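Local coordinates for glutamine amidotransferase domain-containing protein (Streptococcus mutans, PDB 3L7N), which probably hydrolyses glutamine and passes the released ammonia to an acceptor, as expected of a class I glutamine amidotransferase, at residues A123-S128 against F133-L138; L18-L23 against F228-T233. All coordinates share one frame; numbering follows the deposited sequence.

Contact 1 of 2, residues A123-S128 against F133-L138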
ATOM      1  N   ALA A 123      18.637   4.369  -5.548  1.00 54.11           N
ATOM      2  CA  ALA A 123      17.672   5.463  -5.743  1.00 52.89           C
ATOM      3  C   ALA A 123      16.948   5.712  -4.438  1.00 52.71           C
ATOM      4  O   ALA A 123      16.764   6.864  -4.039  1.00 52.45           O
ATOM      5  CB  ALA A 123      16.700   5.110  -6.827  1.00 51.40           C
ATOM      6  N   GLY A 124      16.658   4.652  -3.718  1.00 51.76           N
ATOM      7  CA  GLY A 124      16.084   4.786  -2.410  1.00 51.58           C
ATOM      8  C   GLY A 124      16.949   5.512  -1.436  1.00 52.62           C
ATOM      9  O   GLY A 124      16.491   6.344  -0.725  1.00 51.37           O
ATOM     10  N   LYS A 125      18.220   5.180  -1.396  1.00 20.00           N
ATOM     11  CA  LYS A 125      19.146   5.820  -0.493  1.00 20.00           C
ATOM     12  C   LYS A 125      19.302   7.283  -0.839  1.00 20.00           C
ATOM     13  O   LYS A 125      19.843   8.051  -0.092  1.00 53.92           O
ATOM     14  CB  LYS A 125      20.488   5.129  -0.578  1.00 20.00           C
ATOM     15  CG  LYS A 125      20.666   3.938   0.316  1.00 20.00           C
ATOM     16  CD  LYS A 125      21.324   2.832  -0.440  1.00 20.00           C
ATOM     17  CE  LYS A 125      21.877   1.771   0.460  1.00 20.00           C
ATOM     18  NZ  LYS A 125      23.371   1.754   0.620  1.00 20.00           N
ATOM     19  N   MET A 126      18.814   7.681  -1.985  1.00 55.19           N
ATOM     20  CA  MET A 126      18.948   9.057  -2.366  1.00 56.68           C
ATOM     21  C   MET A 126      17.668   9.829  -2.154  1.00 56.07           C
ATOM     22  O   MET A 126      17.654  11.033  -2.285  1.00 55.66           O
ATOM     23  CB  MET A 126      19.368   9.163  -3.833  1.00 58.74           C
ATOM     24  CG  MET A 126      20.793   8.774  -4.160  1.00 62.74           C
ATOM     25  SD  MET A 126      22.034   9.543  -3.146  1.00 72.26           S
ATOM     26  CE  MET A 126      21.994  11.189  -3.785  1.00 67.22           C
ATOM     27  N   ASP A 127      16.582   9.131  -1.842  1.00 54.45           N
ATOM     28  CA  ASP A 127      15.256   9.811  -1.603  1.00 51.80           C
ATOM     29  C   ASP A 127      15.158  10.502  -0.254  1.00 50.14           C
ATOM     30  O   ASP A 127      15.198   9.859   0.792  1.00 49.70           O
ATOM     31  CB  ASP A 127      14.092   8.864  -1.780  1.00 51.53           C
ATOM     32  CG  ASP A 127      12.792   9.598  -2.111  1.00 52.95           C
ATOM     33  OD1 ASP A 127      12.559  10.704  -1.577  1.00 56.12           O
ATOM     34  OD2 ASP A 127      12.021   9.086  -2.907  1.00 55.80           O
ATOM     35  N   SER A 128      15.017  11.814  -0.305  1.00 48.11           N
ATOM     36  CA  SER A 128      14.805  12.642   0.857  1.00 47.06           C
ATOM     37  C   SER A 128      13.769  12.093   1.874  1.00 46.74           C
ATOM     38  O   SER A 128      14.004  12.086   3.058  1.00 46.37           O
ATOM     39  CB  SER A 128      14.351  13.981   0.386  1.00 47.59           C
ATOM     40  OG  SER A 128      14.573  14.919   1.372  1.00 48.37           O
ATOM     41  N   PHE A 133      14.749   5.763   7.180  1.00 53.44           N
ATOM     42  CA  PHE A 133      14.750   4.325   6.996  1.00 55.62           C
ATOM     43  C   PHE A 133      16.213   3.838   7.018  1.00 58.33           C
ATOM     44  O   PHE A 133      16.999   4.200   6.124  1.00 59.94           O
ATOM     45  CB  PHE A 133      14.154   3.978   5.612  1.00 54.78           C
ATOM     46  CG  PHE A 133      12.626   4.075   5.530  1.00 54.63           C
ATOM     47  CD1 PHE A 133      11.946   5.273   5.857  1.00 55.47           C
ATOM     48  CD2 PHE A 133      11.884   3.020   4.988  1.00 50.21           C
ATOM     49  CE1 PHE A 133      10.567   5.364   5.688  1.00 52.40           C
ATOM     50  CE2 PHE A 133      10.498   3.121   4.833  1.00 47.90           C
ATOM     51  CZ  PHE A 133       9.852   4.268   5.167  1.00 48.87           C
ATOM     52  N   SER A 134      16.583   3.009   8.001  1.00 60.30           N
ATOM     53  CA  SER A 134      17.825   2.231   7.882  1.00 62.03           C
ATOM     54  C   SER A 134      17.814   1.443   6.513  1.00 63.96           C
ATOM     55  O   SER A 134      16.737   1.172   5.953  1.00 64.28           O
ATOM     56  CB  SER A 134      17.940   1.263   9.035  1.00 61.98           C
ATOM     57  OG  SER A 134      16.915   0.285   8.968  1.00 61.14           O
ATOM     58  N   ASP A 135      18.993   1.087   5.993  1.00 64.96           N
ATOM     59  CA  ASP A 135      19.074   0.421   4.639  1.00 65.76           C
ATOM     60  C   ASP A 135      18.210  -0.813   4.530  1.00 65.02           C
ATOM     61  O   ASP A 135      17.736  -1.164   3.430  1.00 63.93           O
ATOM     62  CB  ASP A 135      20.486   0.020   4.348  1.00 66.96           C
ATOM     63  CG  ASP A 135      21.357   1.169   4.097  1.00 68.38           C
ATOM     64  OD1 ASP A 135      20.852   2.359   4.164  1.00 64.55           O
ATOM     65  OD2 ASP A 135      22.566   0.913   3.824  1.00 70.55           O
ATOM     66  N   ASP A 136      18.179  -1.572   5.631  1.00 64.84           N
ATOM     67  CA  ASP A 136      17.305  -2.734   5.776  1.00 65.47           C
ATOM     68  C   ASP A 136      16.359  -2.550   6.982  1.00 64.30           C
ATOM     69  O   ASP A 136      16.807  -2.152   8.111  1.00 64.40           O
ATOM     70  CB  ASP A 136      18.120  -4.031   5.963  1.00 65.91           C
ATOM     71  CG  ASP A 136      19.025  -4.348   4.756  1.00 69.54           C
ATOM     72  OD1 ASP A 136      18.516  -4.440   3.591  1.00 68.34           O
ATOM     73  OD2 ASP A 136      20.246  -4.531   4.986  1.00 73.51           O
ATOM     74  N   LEU A 137      15.065  -2.864   6.756  1.00 61.30           N
ATOM     75  CA  LEU A 137      14.017  -2.641   7.740  1.00 57.60           C
ATOM     76  C   LEU A 137      13.046  -3.754   7.698  1.00 55.16           C
ATOM     77  O   LEU A 137      12.642  -4.181   6.641  1.00 55.14           O
ATOM     78  CB  LEU A 137      13.302  -1.361   7.439  1.00 57.69           C
ATOM     79  CG  LEU A 137      12.258  -0.888   8.441  1.00 58.02           C
ATOM     80  CD1 LEU A 137      12.866  -0.741   9.891  1.00 56.02           C
ATOM     81  CD2 LEU A 137      11.718   0.420   7.945  1.00 55.44           C
ATOM     82  N   LEU A 138      12.661  -4.249   8.846  1.00 52.71           N
ATOM     83  CA  LEU A 138      11.627  -5.241   8.861  1.00 50.71           C
ATOM     84  C   LEU A 138      10.187  -4.561   8.736  1.00 48.69           C
ATOM     85  O   LEU A 138       9.846  -3.616   9.505  1.00 48.27           O
ATOM     86  CB  LEU A 138      11.752  -6.145  10.093  1.00 50.64           C
ATOM     87  CG  LEU A 138      11.751  -7.631   9.693  1.00 52.33           C
ATOM     88  CD1 LEU A 138      13.119  -8.111   9.285  1.00 54.44           C
ATOM     89  CD2 LEU A 138      11.282  -8.419  10.741  1.00 57.02           C
TER
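Lys125 and Asp135 make the whole of this contact: a salt bridge between two exposed side chains that buries 81 Å² in all, across backbones whose CA atoms come no nearer than 7.4 Å. The ion pair is long, with Lys125 NZ 3.4 Å from Asp135 OD2, and the hydrogen bond within it is weak. Its closer-packed part is the end of the lysine chain, since Lys125 CE lies 3.5 Å from the same oxygen and 3.7 Å from Asp135 CG. Bends at chi2 (136°) and chi4 (-106°) bring this end round to the carboxylate, and the two side chains cross at about a right angle. Asp135 OD1 is more loosely met, its nearest lysine atom being CE at 3.9 Å. All of this is on the solvent side. Firmer packing lies elsewhere in these segments: Lys125 also rests on Leu120, Asp135 shares backbone hydrogen bonds with Leu120, and the buried Phe133 packs on Ser227 of helix 219-233. The pair thus ties Lys125, within the loop, to the residue just before strand 136-143. The loop joins neighbouring antiparallel strands 115-120 and 136-143, an arrangement typical of a beta-hairpin with a long, irregular connection.

Contact 2 of 2, residues L18-L23 against F228-T233; sequences LAWAAL and FLDRLT
This is a helix-helix contact carried by one tryptophan, between helix 15-23 near the start of the chain and helix 219-233 at its end, which pack beside each other against the central sheet. The axes of the segments 18-23 and 228-233 approach no closer than 11.2 Å, at 58° between their directions, and the indole of Trp20 spans the gap, supplying 117 of the 215 Å² buried. With CG anti to the backbone N (chi1 177°), the ring reaches out to the second helix. Leu229 covers one face in a CH-pi contact, its CB 3.5 Å from the centroid of the six-membered ring, while Leu229 CD1 lies 3.6 Å from Trp20 CG, in the five-membered ring. Polar groups meet the ring at its edge. Trp20 NE1 donates to Asp230 OD1 over 3.2 Å at an N-H...O angle of 159°; the oxygen lies nearly in the indole plane, yet the N-H reaches it from above the carboxylate plane. Further along the edge, Thr233 OG1 is 3.7 Å from Trp20 CZ2. Face packing and edge bond together should restrict rotation of the indole. Asp230 has a stronger partner in Arg24, whose NH2 forms a salt bridge with OD2, so the carboxylate joins the C-terminal helix both to Trp20 and to Arg24 just beyond helix 15-23. On the sheet side, Trp20 rests on Ile3 of strand 2-7, and Leu232 on Ile86 and Val88 of strand 86-90. Such neighbouring helices layered over a parallel sheet are characteristic of the three-layered alpha/beta fold of class I glutamine amidotransferases.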
ATOM      1  N   LEU A  18      -4.040   6.145   8.938  1.00 28.81           N
ATOM      2  CA  LEU A  18      -5.127   6.873   9.555  1.00 27.81           C
ATOM      3  C   LEU A  18      -4.660   7.484  10.835  1.00 29.73           C
ATOM      4  O   LEU A  18      -4.893   8.679  11.066  1.00 30.82           O
ATOM      5  CB  LEU A  18      -6.320   5.972   9.808  1.00 27.28           C
ATOM      6  CG  LEU A  18      -7.590   6.676  10.324  1.00 25.80           C
ATOM      7  CD1 LEU A  18      -7.846   7.986   9.573  1.00 24.96           C
ATOM      8  CD2 LEU A  18      -8.862   5.736  10.261  1.00 20.63           C
ATOM      9  N   ALA A  19      -3.959   6.685  11.681  1.00 29.38           N
ATOM     10  CA  ALA A  19      -3.442   7.196  12.974  1.00 29.57           C
ATOM     11  C   ALA A  19      -2.545   8.417  12.798  1.00 30.13           C
ATOM     12  O   ALA A  19      -2.716   9.454  13.476  1.00 31.87           O
ATOM     13  CB  ALA A  19      -2.740   6.178  13.637  1.00 31.47           C
ATOM     14  N   TRP A  20      -1.613   8.316  11.873  1.00 29.80           N
ATOM     15  CA  TRP A  20      -0.802   9.445  11.480  1.00 29.15           C
ATOM     16  C   TRP A  20      -1.645  10.598  11.140  1.00 28.79           C
ATOM     17  O   TRP A  20      -1.447  11.697  11.652  1.00 28.99           O
ATOM     18  CB  TRP A  20       0.110   9.084  10.277  1.00 29.90           C
ATOM     19  CG  TRP A  20       0.909  10.260   9.804  1.00 31.87           C
ATOM     20  CD1 TRP A  20       2.044  10.793  10.397  1.00 31.29           C
ATOM     21  CD2 TRP A  20       0.574  11.132   8.721  1.00 31.48           C
ATOM     22  NE1 TRP A  20       2.438  11.935   9.719  1.00 31.41           N
ATOM     23  CE2 TRP A  20       1.554  12.174   8.694  1.00 30.36           C
ATOM     24  CE3 TRP A  20      -0.428  11.117   7.732  1.00 28.69           C
ATOM     25  CZ2 TRP A  20       1.561  13.193   7.695  1.00 31.64           C
ATOM     26  CZ3 TRP A  20      -0.443  12.182   6.743  1.00 27.40           C
ATOM     27  CH2 TRP A  20       0.540  13.182   6.748  1.00 26.33           C
ATOM     28  N   ALA A  21      -2.589  10.390  10.219  1.00 29.69           N
ATOM     29  CA  ALA A  21      -3.450  11.502   9.797  1.00 28.92           C
ATOM     30  C   ALA A  21      -4.190  12.115  11.007  1.00 29.27           C
ATOM     31  O   ALA A  21      -4.336  13.319  11.093  1.00 28.32           O
ATOM     32  CB  ALA A  21      -4.443  11.059   8.679  1.00 27.37           C
ATOM     33  N   ALA A  22      -4.604  11.273  11.976  1.00 29.73           N
ATOM     34  CA  ALA A  22      -5.307  11.797  13.152  1.00 29.22           C
ATOM     35  C   ALA A  22      -4.393  12.592  14.001  1.00 30.81           C
ATOM     36  O   ALA A  22      -4.726  13.710  14.365  1.00 31.23           O
ATOM     37  CB  ALA A  22      -5.909  10.744  13.910  1.00 30.24           C
ATOM     38  N   LEU A  23      -3.196  12.027  14.323  1.00 32.37           N
ATOM     39  CA  LEU A  23      -2.187  12.716  15.260  1.00 32.46           C
ATOM     40  C   LEU A  23      -1.712  14.020  14.701  1.00 32.99           C
ATOM     41  O   LEU A  23      -1.652  15.008  15.401  1.00 33.37           O
ATOM     42  CB  LEU A  23      -1.017  11.812  15.532  1.00 31.82           C
ATOM     43  CG  LEU A  23      -1.472  10.496  16.147  1.00 31.91           C
ATOM     44  CD1 LEU A  23      -0.397   9.483  16.187  1.00 28.22           C
ATOM     45  CD2 LEU A  23      -2.110  10.736  17.583  1.00 30.93           C
ATOM     46  N   PHE A 228       8.293   8.947   6.951  1.00 35.11           N
ATOM     47  CA  PHE A 228       7.978   9.124   5.523  1.00 34.87           C
ATOM     48  C   PHE A 228       6.808  10.131   5.257  1.00 35.19           C
ATOM     49  O   PHE A 228       6.991  11.139   4.520  1.00 35.84           O
ATOM     50  CB  PHE A 228       7.735   7.790   4.826  1.00 35.08           C
ATOM     51  CG  PHE A 228       7.181   7.926   3.429  1.00 37.87           C
ATOM     52  CD1 PHE A 228       8.049   8.186   2.327  1.00 40.45           C
ATOM     53  CD2 PHE A 228       5.772   7.847   3.195  1.00 39.57           C
ATOM     54  CE1 PHE A 228       7.532   8.352   1.006  1.00 41.53           C
ATOM     55  CE2 PHE A 228       5.233   8.008   1.884  1.00 40.27           C
ATOM     56  CZ  PHE A 228       6.121   8.271   0.778  1.00 44.03           C
ATOM     57  N   LEU A 229       5.660   9.936   5.931  1.00 34.98           N
ATOM     58  CA  LEU A 229       4.485  10.803   5.673  1.00 34.88           C
ATOM     59  C   LEU A 229       4.768  12.216   6.076  1.00 35.60           C
ATOM     60  O   LEU A 229       4.423  13.177   5.329  1.00 36.70           O
ATOM     61  CB  LEU A 229       3.211  10.267   6.375  1.00 34.62           C
ATOM     62  CG  LEU A 229       2.764   8.834   5.958  1.00 34.61           C
ATOM     63  CD1 LEU A 229       1.846   8.167   7.035  1.00 29.55           C
ATOM     64  CD2 LEU A 229       2.075   8.920   4.647  1.00 31.44           C
ATOM     65  N   ASP A 230       5.439  12.382   7.221  1.00 35.14           N
ATOM     66  CA  ASP A 230       5.845  13.697   7.649  1.00 36.16           C
ATOM     67  C   ASP A 230       6.688  14.382   6.650  1.00 36.42           C
ATOM     68  O   ASP A 230       6.466  15.609   6.326  1.00 35.94           O
ATOM     69  CB  ASP A 230       6.540  13.633   8.946  1.00 36.64           C
ATOM     70  CG  ASP A 230       5.600  13.567  10.077  1.00 39.61           C
ATOM     71  OD1 ASP A 230       4.547  14.292  10.053  1.00 44.94           O
ATOM     72  OD2 ASP A 230       5.852  12.787  10.962  1.00 42.43           O
ATOM     73  N   ARG A 231       7.651  13.640   6.091  1.00 36.97           N
ATOM     74  CA  ARG A 231       8.567  14.254   5.134  1.00 37.53           C
ATOM     75  C   ARG A 231       7.893  14.501   3.787  1.00 35.91           C
ATOM     76  O   ARG A 231       8.109  15.550   3.168  1.00 35.73           O
ATOM     77  CB  ARG A 231       9.817  13.445   4.981  1.00 37.74           C
ATOM     78  CG  ARG A 231      10.762  13.479   6.207  1.00 39.73           C
ATOM     79  CD  ARG A 231      11.887  12.517   5.949  1.00 45.05           C
ATOM     80  NE  ARG A 231      12.816  12.380   7.036  1.00 49.30           N
ATOM     81  CZ  ARG A 231      13.830  13.222   7.271  1.00 51.72           C
ATOM     82  NH1 ARG A 231      13.970  14.340   6.538  1.00 45.88           N
ATOM     83  NH2 ARG A 231      14.694  12.954   8.267  1.00 49.05           N
ATOM     84  N   LEU A 232       7.039  13.557   3.365  1.00 33.41           N
ATOM     85  CA  LEU A 232       6.363  13.664   2.117  1.00 32.92           C
ATOM     86  C   LEU A 232       5.503  14.916   2.090  1.00 34.59           C
ATOM     87  O   LEU A 232       5.320  15.543   1.047  1.00 34.60           O
ATOM     88  CB  LEU A 232       5.518  12.451   1.882  1.00 32.10           C
ATOM     89  CG  LEU A 232       4.526  12.431   0.718  1.00 31.80           C
ATOM     90  CD1 LEU A 232       5.275  12.356  -0.660  1.00 30.86           C
ATOM     91  CD2 LEU A 232       3.584  11.231   0.853  1.00 22.26           C
ATOM     92  N   THR A 233       5.008  15.309   3.240  1.00 36.33           N
ATOM     93  CA  THR A 233       3.961  16.361   3.278  1.00 37.68           C
ATOM     94  C   THR A 233       4.430  17.666   3.840  1.00 39.79           C
ATOM     95  O   THR A 233       3.675  18.576   3.904  1.00 40.78           O
ATOM     96  CB  THR A 233       2.665  15.918   4.066  1.00 35.85           C
ATOM     97  OG1 THR A 233       2.982  15.696   5.424  1.00 34.24           O
ATOM     98  CG2 THR A 233       2.135  14.707   3.517  1.00 34.38           C
TER

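In the fold
The centres of contacts 1 and 2 lie 18 Å apart, yet their segments meet directly through helix 219-233. Phe133 CE1 of contact 1 packs 3.8 Å from Phe228 CB of contact 2, and Ser128 O lies 3.6 Å from Arg231 CD. A salt bridge from Arg231 NH2 to Asp132 OD2 strengthens this join, so the C-terminal helix has the hairpin connection on one flank and helix 15-23 on another. The centre of contact 1 is about 17 Å from the centre of the chain, that of contact 2 about 14 Å. Strand 86-90, against which helix 219-233 packs, leads into Cys91, the probable nucleophile at a sharp strand-to-helix turn.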